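Local atomic coordinates of 3-oxo-tetronate kinase (Salmonella typhimurium, PDB entry 3DQQ), a protein that probably catalyses the ATP-dependent phosphorylation of 3-oxo-tetronate to 3-oxo-tetronate 4-phosphate, as a member of the four-carbon acid sugar kinase family. Residues S153-L158 and Y196-A201. Sequence-based numbering, arbitrary orientation.
Sequences SYLPRL and YAVLDA
With chi1 at 176°, Val-198 swings CG1 opposite its own N and CG2 opposite its C, a rotation that turns both methyls to Leu-155 and CG2 to Pro-156 as well. The CB bond of Leu-155 already points toward the strand, and its torsions (chi1 -78°, chi2 158°) place CD1 against the valine. This is helix-on-sheet packing in the sugar-binding N-terminal domain: the first turn of helix 155-160 rests on strand 196-199, which lies between parallel strands 167-170 and 112-115. The leucine and valine side chains cross at about a right angle, with CG2 closest to CB and CG1 closest to CD1. CG2 of Val-198 sits 3.8 Å from Leu-155 CB, while Pro-156 CD stands farther off the same methyl, 4.2 Å from Val-198 CG2. All three residues are buried, and no hydrogen bond spans the two segments, so the join is purely apolar. Val-125 of strand 123-126 touches both Leu-155 and Val-198, and Cys-167 touches both Pro-156 and Val-198, extending the apolar cluster. Within segment 153-158, Tyr-154 occupies the N-cap position, and Pro-156 CD lies 3.6 Å above the plane of the Tyr-154 ring, over its centre. At the other valine branch, CG1 of Val-198 meets Leu-155 CD1 at 3.8 Å.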
loop_
_atom_site.group_PDB
_atom_site.type_symbol
_atom_site.label_atom_id
_atom_site.label_comp_id
_atom_site.label_asym_id
_atom_site.label_seq_id
_atom_site.Cartn_x
_atom_site.Cartn_y
_atom_site.Cartn_z
ATOM N N SER A 153 -2.327 19.220 17.979
ATOM C CA SER A 153 -0.907 19.349 17.947
ATOM C C SER A 153 -0.352 19.804 19.277
ATOM O O SER A 153 0.868 19.885 19.421
ATOM C CB SER A 153 -0.491 20.355 16.858
ATOM O OG SER A 153 -1.171 20.099 15.628
ATOM N N TYR A 154 -1.216 20.090 20.252
ATOM C CA TYR A 154 -0.761 20.656 21.520
ATOM C C TYR A 154 -0.486 19.542 22.561
ATOM O O TYR A 154 -1.414 18.886 23.063
ATOM C CB TYR A 154 -1.801 21.613 22.028
ATOM C CG TYR A 154 -1.335 22.482 23.188
ATOM C CD1 TYR A 154 -0.184 23.218 23.103
ATOM C CD2 TYR A 154 -2.067 22.567 24.375
ATOM C CE1 TYR A 154 0.233 24.000 24.153
ATOM C CE2 TYR A 154 -1.627 23.351 25.447
ATOM C CZ TYR A 154 -0.491 24.066 25.324
ATOM O OH TYR A 154 -0.049 24.872 26.358
ATOM N N LEU A 155 0.792 19.310 22.858
ATOM C CA LEU A 155 1.188 18.114 23.556
ATOM C C LEU A 155 0.570 18.013 24.936
ATOM O O LEU A 155 0.056 16.966 25.321
ATOM C CB LEU A 155 2.704 18.002 23.595
ATOM C CG LEU A 155 3.345 17.511 22.277
ATOM C CD1 LEU A 155 4.839 17.924 22.181
ATOM C CD2 LEU A 155 3.165 16.007 22.106
ATOM N N PRO A 156 0.525 19.113 25.666
ATOM C CA PRO A 156 -0.135 19.037 26.968
ATOM C C PRO A 156 -1.602 18.612 26.936
ATOM O O PRO A 156 -2.050 17.966 27.869
ATOM C CB PRO A 156 -0.024 20.478 27.505
ATOM C CG PRO A 156 1.018 21.091 26.772
ATOM C CD PRO A 156 1.002 20.472 25.402
ATOM N N ARG A 157 -2.351 19.010 25.902
ATOM C CA ARG A 157 -3.717 18.487 25.731
ATOM C C ARG A 157 -3.696 17.038 25.364
ATOM O O ARG A 157 -4.443 16.284 25.937
ATOM C CB ARG A 157 -4.527 19.228 24.674
ATOM C CG ARG A 157 -5.406 20.315 25.240
ATOM C CD ARG A 157 -6.533 20.654 24.284
ATOM N NE ARG A 157 -6.015 21.098 22.980
ATOM C CZ ARG A 157 -5.569 22.331 22.724
ATOM N NH1 ARG A 157 -5.582 23.266 23.647
ATOM N NH2 ARG A 157 -5.092 22.628 21.532
ATOM N N LEU A 158 -2.853 16.652 24.412
ATOM C CA LEU A 158 -2.737 15.251 24.015
ATOM C C LEU A 158 -2.404 14.407 25.216
ATOM O O LEU A 158 -2.936 13.288 25.344
ATOM C CB LEU A 158 -1.632 15.049 22.982
ATOM C CG LEU A 158 -1.939 15.570 21.583
ATOM C CD1 LEU A 158 -0.736 15.442 20.678
ATOM C CD2 LEU A 158 -3.117 14.847 21.013
ATOM N N TYR A 196 3.760 16.779 34.798
ATOM C CA TYR A 196 4.621 16.620 33.645
ATOM C C TYR A 196 4.933 17.963 33.013
ATOM O O TYR A 196 4.201 18.949 33.211
ATOM C CB TYR A 196 4.000 15.726 32.569
ATOM C CG TYR A 196 2.893 14.810 33.014
ATOM C CD1 TYR A 196 3.157 13.542 33.483
ATOM C CD2 TYR A 196 1.554 15.214 32.937
ATOM C CE1 TYR A 196 2.121 12.700 33.880
ATOM C CE2 TYR A 196 0.503 14.366 33.355
ATOM C CZ TYR A 196 0.792 13.115 33.832
ATOM O OH TYR A 196 -0.244 12.283 34.234
ATOM N N ALA A 197 6.006 17.986 32.231
ATOM C CA ALA A 197 6.439 19.205 31.550
ATOM C C ALA A 197 6.872 18.823 30.172
ATOM O O ALA A 197 7.725 17.959 30.037
ATOM C CB ALA A 197 7.597 19.858 32.303
ATOM N N VAL A 198 6.278 19.436 29.155
ATOM C CA VAL A 198 6.734 19.283 27.789
ATOM C C VAL A 198 7.891 20.230 27.590
ATOM O O VAL A 198 7.889 21.373 28.076
ATOM C CB VAL A 198 5.636 19.616 26.764
ATOM C CG1 VAL A 198 6.186 19.543 25.300
ATOM C CG2 VAL A 198 4.481 18.654 26.907
ATOM N N LEU A 199 8.896 19.754 26.875
ATOM C CA LEU A 199 10.135 20.517 26.638
ATOM C C LEU A 199 10.300 20.856 25.153
ATOM O O LEU A 199 10.236 19.969 24.292
ATOM C CB LEU A 199 11.321 19.670 27.091
ATOM C CG LEU A 199 11.794 19.754 28.538
ATOM C CD1 LEU A 199 10.618 19.879 29.451
ATOM C CD2 LEU A 199 12.707 18.532 28.847
ATOM N N ASP A 200 10.499 22.121 24.843
ATOM C CA ASP A 200 10.678 22.525 23.466
ATOM C C ASP A 200 12.040 22.107 22.909
ATOM O O ASP A 200 12.988 21.922 23.646
ATOM C CB ASP A 200 10.554 24.044 23.339
ATOM C CG ASP A 200 9.080 24.568 23.460
ATOM O OD1 ASP A 200 8.158 23.808 23.907
ATOM O OD2 ASP A 200 8.869 25.783 23.124
ATOM N N ALA A 201 12.119 21.955 21.597
ATOM C CA ALA A 201 13.379 21.806 20.902
ATOM C C ALA A 201 13.165 22.151 19.408
ATOM O O ALA A 201 12.292 21.614 18.746
ATOM C CB ALA A 201 13.909 20.418 21.056
#